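Local coordinates for bacterial Pleckstrin homology domain-containing protein (Shewanella loihica PV-4, PDB 3DCX), which is of unknown function but carries a bacterial pleckstrin-homology domain and packs as an assembly of five copies, at residues D10-E15 and E24-A29; L28-I33 and K101-V106. All blocks are in the same frame, centred on the assembly; numbering follows the deposited sequence.

Contact 1: residues D10-E15 and E24-A29; sequences DELAQE and EQLALA
Leu-12 and Ala-13 of helix 9-16 pack against Leu-26 and Ala-29 of strand 26-32, an alpha-on-beta contact in which a short N-terminal helix lies over one face of the first sheet of the bacterial pleckstrin-homology domain. Between the short segments, helix 10-15 and strand 26-29, the N-to-C directions differ by 113° and the axes come within 9.6 Å.

The side chains that meet are all aliphatic. Those of Leu-12 and Leu-26 cross at about a right angle, with Leu-12 CG 3.8 Å from Leu-26 CD1. Leu-26 CD1 also lies against the helix backbone, 3.5 Å from Ala-13 N, the small alanine letting this methyl come up to the main chain. Val-38 and Thr-40 of the adjacent strand 35-40 also touch Leu-26, while Met-36 and Val-38 pack on Leu-12.

Along the strand, backbone hydrogen bonding is irregular: Ala-27 and Leu-28 both face Phe-39, a classic beta bulge. Beyond it, Ala-29 again directs its methyl at the helix. In Leu-12 the CG lies trans to the main-chain N (chi1 -171°), and this places one methyl of its fork on the strand, with Leu-12 CD2 sitting tightly against Ala-29 CB at 3.4 Å.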
# COMPACT_ATOMS: atom_id res chain seq x y z
N ASP A 10 22.41 18.32 -18.34
CA ASP A 10 23.80 17.94 -18.14
C ASP A 10 24.35 18.57 -16.87
O ASP A 10 24.97 17.89 -16.06
CB ASP A 10 24.65 18.36 -19.33
CG ASP A 10 24.24 17.67 -20.60
OD1 ASP A 10 24.19 16.43 -20.62
OD2 ASP A 10 23.93 18.39 -21.58
N GLU A 11 24.12 19.86 -16.69
CA GLU A 11 24.54 20.54 -15.48
C GLU A 11 23.77 20.02 -14.29
O GLU A 11 24.37 19.78 -13.24
CB GLU A 11 24.36 22.05 -15.61
CG GLU A 11 25.31 22.69 -16.65
CD GLU A 11 24.92 24.13 -17.04
OE1 GLU A 11 23.95 24.68 -16.50
OE2 GLU A 11 25.61 24.72 -17.91
N LEU A 12 22.46 19.81 -14.44
CA LEU A 12 21.61 19.36 -13.31
C LEU A 12 22.06 18.01 -12.81
O LEU A 12 22.13 17.77 -11.60
CB LEU A 12 20.12 19.32 -13.69
CG LEU A 12 19.09 19.09 -12.59
CD1 LEU A 12 19.32 20.05 -11.41
CD2 LEU A 12 17.65 19.19 -13.12
N ALA A 13 22.40 17.14 -13.75
CA ALA A 13 22.87 15.79 -13.45
C ALA A 13 24.17 15.80 -12.66
O ALA A 13 24.39 14.96 -11.78
CB ALA A 13 23.05 15.01 -14.76
N GLN A 14 25.05 16.74 -12.97
CA GLN A 14 26.31 16.91 -12.24
C GLN A 14 26.02 17.43 -10.83
O GLN A 14 26.63 16.98 -9.86
CB GLN A 14 27.24 17.87 -13.01
CG GLN A 14 28.51 18.26 -12.27
N GLU A 15 25.06 18.33 -10.70
CA GLU A 15 24.77 18.93 -9.40
C GLU A 15 23.95 18.03 -8.48
O GLU A 15 24.12 18.06 -7.24
CB GLU A 15 24.09 20.27 -9.60
CG GLU A 15 25.01 21.26 -10.30
CD GLU A 15 24.39 22.59 -10.54
OE1 GLU A 15 23.52 22.99 -9.72
OE2 GLU A 15 24.80 23.26 -11.53
N GLU A 24 20.05 5.97 -12.01
CA GLU A 24 19.04 6.97 -12.24
C GLU A 24 19.49 7.95 -13.31
O GLU A 24 20.66 8.35 -13.36
CB GLU A 24 18.75 7.73 -10.95
CG GLU A 24 17.51 8.62 -11.05
CD GLU A 24 17.08 9.15 -9.71
OE1 GLU A 24 17.94 9.21 -8.78
OE2 GLU A 24 15.89 9.52 -9.58
N GLN A 25 18.54 8.34 -14.15
CA GLN A 25 18.78 9.31 -15.21
C GLN A 25 17.72 10.39 -15.18
O GLN A 25 16.56 10.14 -14.85
CB GLN A 25 18.78 8.63 -16.56
CG GLN A 25 19.96 7.73 -16.76
CD GLN A 25 19.99 7.18 -18.16
OE1 GLN A 25 19.67 6.01 -18.38
NE2 GLN A 25 20.33 8.04 -19.13
N LEU A 26 18.13 11.60 -15.56
CA LEU A 26 17.21 12.72 -15.66
C LEU A 26 16.49 12.71 -17.00
O LEU A 26 17.10 12.43 -18.03
CB LEU A 26 17.97 14.03 -15.48
CG LEU A 26 18.68 14.19 -14.13
CD1 LEU A 26 19.24 15.57 -14.11
CD2 LEU A 26 17.78 13.98 -12.94
N ALA A 27 15.19 12.97 -16.99
CA ALA A 27 14.42 12.98 -18.24
C ALA A 27 14.04 14.40 -18.64
O ALA A 27 14.03 14.77 -19.82
CB ALA A 27 13.13 12.07 -18.14
N LEU A 28 13.72 15.21 -17.64
CA LEU A 28 13.10 16.49 -17.88
C LEU A 28 13.14 17.32 -16.61
O LEU A 28 12.91 16.79 -15.52
CB LEU A 28 11.66 16.25 -18.30
CG LEU A 28 10.81 17.34 -18.92
CD1 LEU A 28 11.51 18.03 -20.13
CD2 LEU A 28 9.51 16.67 -19.32
N ALA A 29 13.40 18.61 -16.74
CA ALA A 29 13.35 19.47 -15.59
C ALA A 29 12.95 20.89 -15.90
O ALA A 29 13.39 21.48 -16.87
CB ALA A 29 14.69 19.44 -14.85

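Contact 2: residues L28-I33 and K101-V106; sequences LAYRVI and KGTDVV
Tyr-30 turns one face of its ring to the methyl of Thr-103. Thr-103 CG2 stands 4.1 Å from the centroid of the Tyr-30 ring and only 8° off the ring normal, a CH-pi contact almost over the middle of the six carbons. The chi1 of 62° puts CG2 anti to the carbonyl carbon of Thr-103, while its OG1 turns to the carbonyl oxygen of Lys-100; one branch thus serves the ring and the other the preceding loop. The backbone also comes close, with Thr-103 CA 3.8 Å from Tyr-30 CE1.

At the far end of the ring the contact becomes polar. Asp-104 N donates a hydrogen bond to Tyr-30 OH, 2.9 Å long and nearly straight at 165°, and this bond together with the methyl over that face fixes where the phenol sits. Strand 26-32 belongs to the five-stranded sheet, and the segment 101-106 leads into helix 105-116, the C-terminal helix characteristic of the pleckstrin-homology fold; Tyr-30 therefore ties the sheet to the start of that helix, where Ile-108 also touches the tyrosine side chain.

Asp-104 occupies the N-cap position. While its N is taken up by the tyrosine, its OD1 accepts from Gly-107 N in the first turn of the helix. Asp-104 CB also lies close to the phenol, 3.4 Å from Tyr-30 OH.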
# COMPACT_ATOMS: atom_id res chain seq x y z
N LEU A 28 13.72 15.21 -17.64
CA LEU A 28 13.10 16.49 -17.88
C LEU A 28 13.14 17.32 -16.61
O LEU A 28 12.91 16.79 -15.52
CB LEU A 28 11.66 16.25 -18.30
CG LEU A 28 10.81 17.34 -18.92
CD1 LEU A 28 11.51 18.03 -20.13
CD2 LEU A 28 9.51 16.67 -19.32
N ALA A 29 13.40 18.61 -16.74
CA ALA A 29 13.35 19.47 -15.59
C ALA A 29 12.95 20.89 -15.90
O ALA A 29 13.39 21.48 -16.87
CB ALA A 29 14.69 19.44 -14.85
N TYR A 30 12.11 21.44 -15.02
CA TYR A 30 11.63 22.80 -15.16
C TYR A 30 11.94 23.62 -13.89
O TYR A 30 11.85 23.13 -12.77
CB TYR A 30 10.13 22.83 -15.45
CG TYR A 30 9.76 22.19 -16.76
CD1 TYR A 30 9.97 22.86 -17.96
CD2 TYR A 30 9.21 20.91 -16.81
CE1 TYR A 30 9.64 22.27 -19.19
CE2 TYR A 30 8.86 20.31 -18.05
CZ TYR A 30 9.09 20.99 -19.22
OH TYR A 30 8.77 20.43 -20.45
N ARG A 31 12.27 24.88 -14.10
CA ARG A 31 12.37 25.83 -13.01
C ARG A 31 11.21 26.84 -13.03
O ARG A 31 10.78 27.34 -14.07
CB ARG A 31 13.71 26.55 -13.08
CG ARG A 31 14.06 27.28 -11.78
CD ARG A 31 15.03 28.41 -12.03
NE ARG A 31 16.42 28.00 -11.99
CZ ARG A 31 17.13 27.63 -13.05
NH1 ARG A 31 16.59 27.60 -14.26
NH2 ARG A 31 18.40 27.28 -12.88
N VAL A 32 10.70 27.14 -11.85
CA VAL A 32 9.77 28.25 -11.70
C VAL A 32 10.38 29.14 -10.61
O VAL A 32 10.36 28.79 -9.43
CB VAL A 32 8.32 27.79 -11.36
CG1 VAL A 32 7.42 29.01 -11.11
CG2 VAL A 32 7.76 26.97 -12.50
N ILE A 33 10.98 30.25 -11.05
CA ILE A 33 11.71 31.17 -10.17
C ILE A 33 12.88 30.44 -9.48
O ILE A 33 13.88 30.15 -10.13
CB ILE A 33 10.78 31.94 -9.17
CG1 ILE A 33 9.63 32.64 -9.91
CG2 ILE A 33 11.58 33.01 -8.43
CD1 ILE A 33 8.40 32.93 -9.03
N LYS A 101 2.95 28.04 -19.10
CA LYS A 101 3.46 28.31 -20.44
C LYS A 101 4.99 28.18 -20.44
O LYS A 101 5.69 28.66 -19.54
CB LYS A 101 3.00 29.69 -20.93
CG LYS A 101 1.52 29.71 -21.28
CD LYS A 101 1.00 31.10 -21.53
CE LYS A 101 -0.51 31.11 -21.71
NZ LYS A 101 -1.21 30.62 -20.48
N GLY A 102 5.48 27.47 -21.45
CA GLY A 102 6.86 27.02 -21.46
C GLY A 102 7.04 25.54 -21.15
O GLY A 102 8.12 24.99 -21.40
N THR A 103 6.04 24.87 -20.57
CA THR A 103 6.18 23.43 -20.29
C THR A 103 5.73 22.63 -21.51
O THR A 103 4.91 23.09 -22.31
CB THR A 103 5.41 22.97 -19.00
OG1 THR A 103 4.02 23.20 -19.13
CG2 THR A 103 5.94 23.67 -17.71
N ASP A 104 6.30 21.44 -21.69
CA ASP A 104 5.81 20.49 -22.68
C ASP A 104 4.66 19.73 -22.03
O ASP A 104 4.85 18.70 -21.37
CB ASP A 104 6.92 19.53 -23.10
CG ASP A 104 6.55 18.69 -24.31
OD1 ASP A 104 5.43 18.82 -24.86
OD2 ASP A 104 7.41 17.88 -24.74
N VAL A 105 3.45 20.26 -22.19
CA VAL A 105 2.30 19.71 -21.47
C VAL A 105 2.07 18.25 -21.85
O VAL A 105 1.85 17.41 -20.99
CB VAL A 105 1.05 20.59 -21.71
CG1 VAL A 105 -0.24 19.82 -21.39
CG2 VAL A 105 1.17 21.82 -20.89
N VAL A 106 2.13 17.96 -23.14
CA VAL A 106 1.99 16.58 -23.63
C VAL A 106 3.18 15.69 -23.22
O VAL A 106 3.01 14.54 -22.83
CB VAL A 106 1.77 16.54 -25.17
CG1 VAL A 106 2.03 15.13 -25.72
CG2 VAL A 106 0.37 17.02 -25.53

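In the fold
Both contacts use strand 26-32 and share Leu-28 and Ala-29 in sequence, yet they lie about 14 Å apart, centre to centre, and employ alternating side chains: Ala-29 turns to helix 9-16 in contact 1, Tyr-30 to the segment 101-106 in contact 2. One strand is thus packed on by the N-terminal helix and by the lead-in to the C-terminal one. Both contacts are partly buried, but contact 2 lies nearer the centre of the chain and still includes exposed Gly-102 and Asp-104. Contact 1 joins segments only eight residues apart in sequence through aliphatic packing; contact 2 bridges 67 intervening residues and combines an aromatic face with a hydrogen bond from a backbone N-H to the phenol oxygen, beside a helix cap.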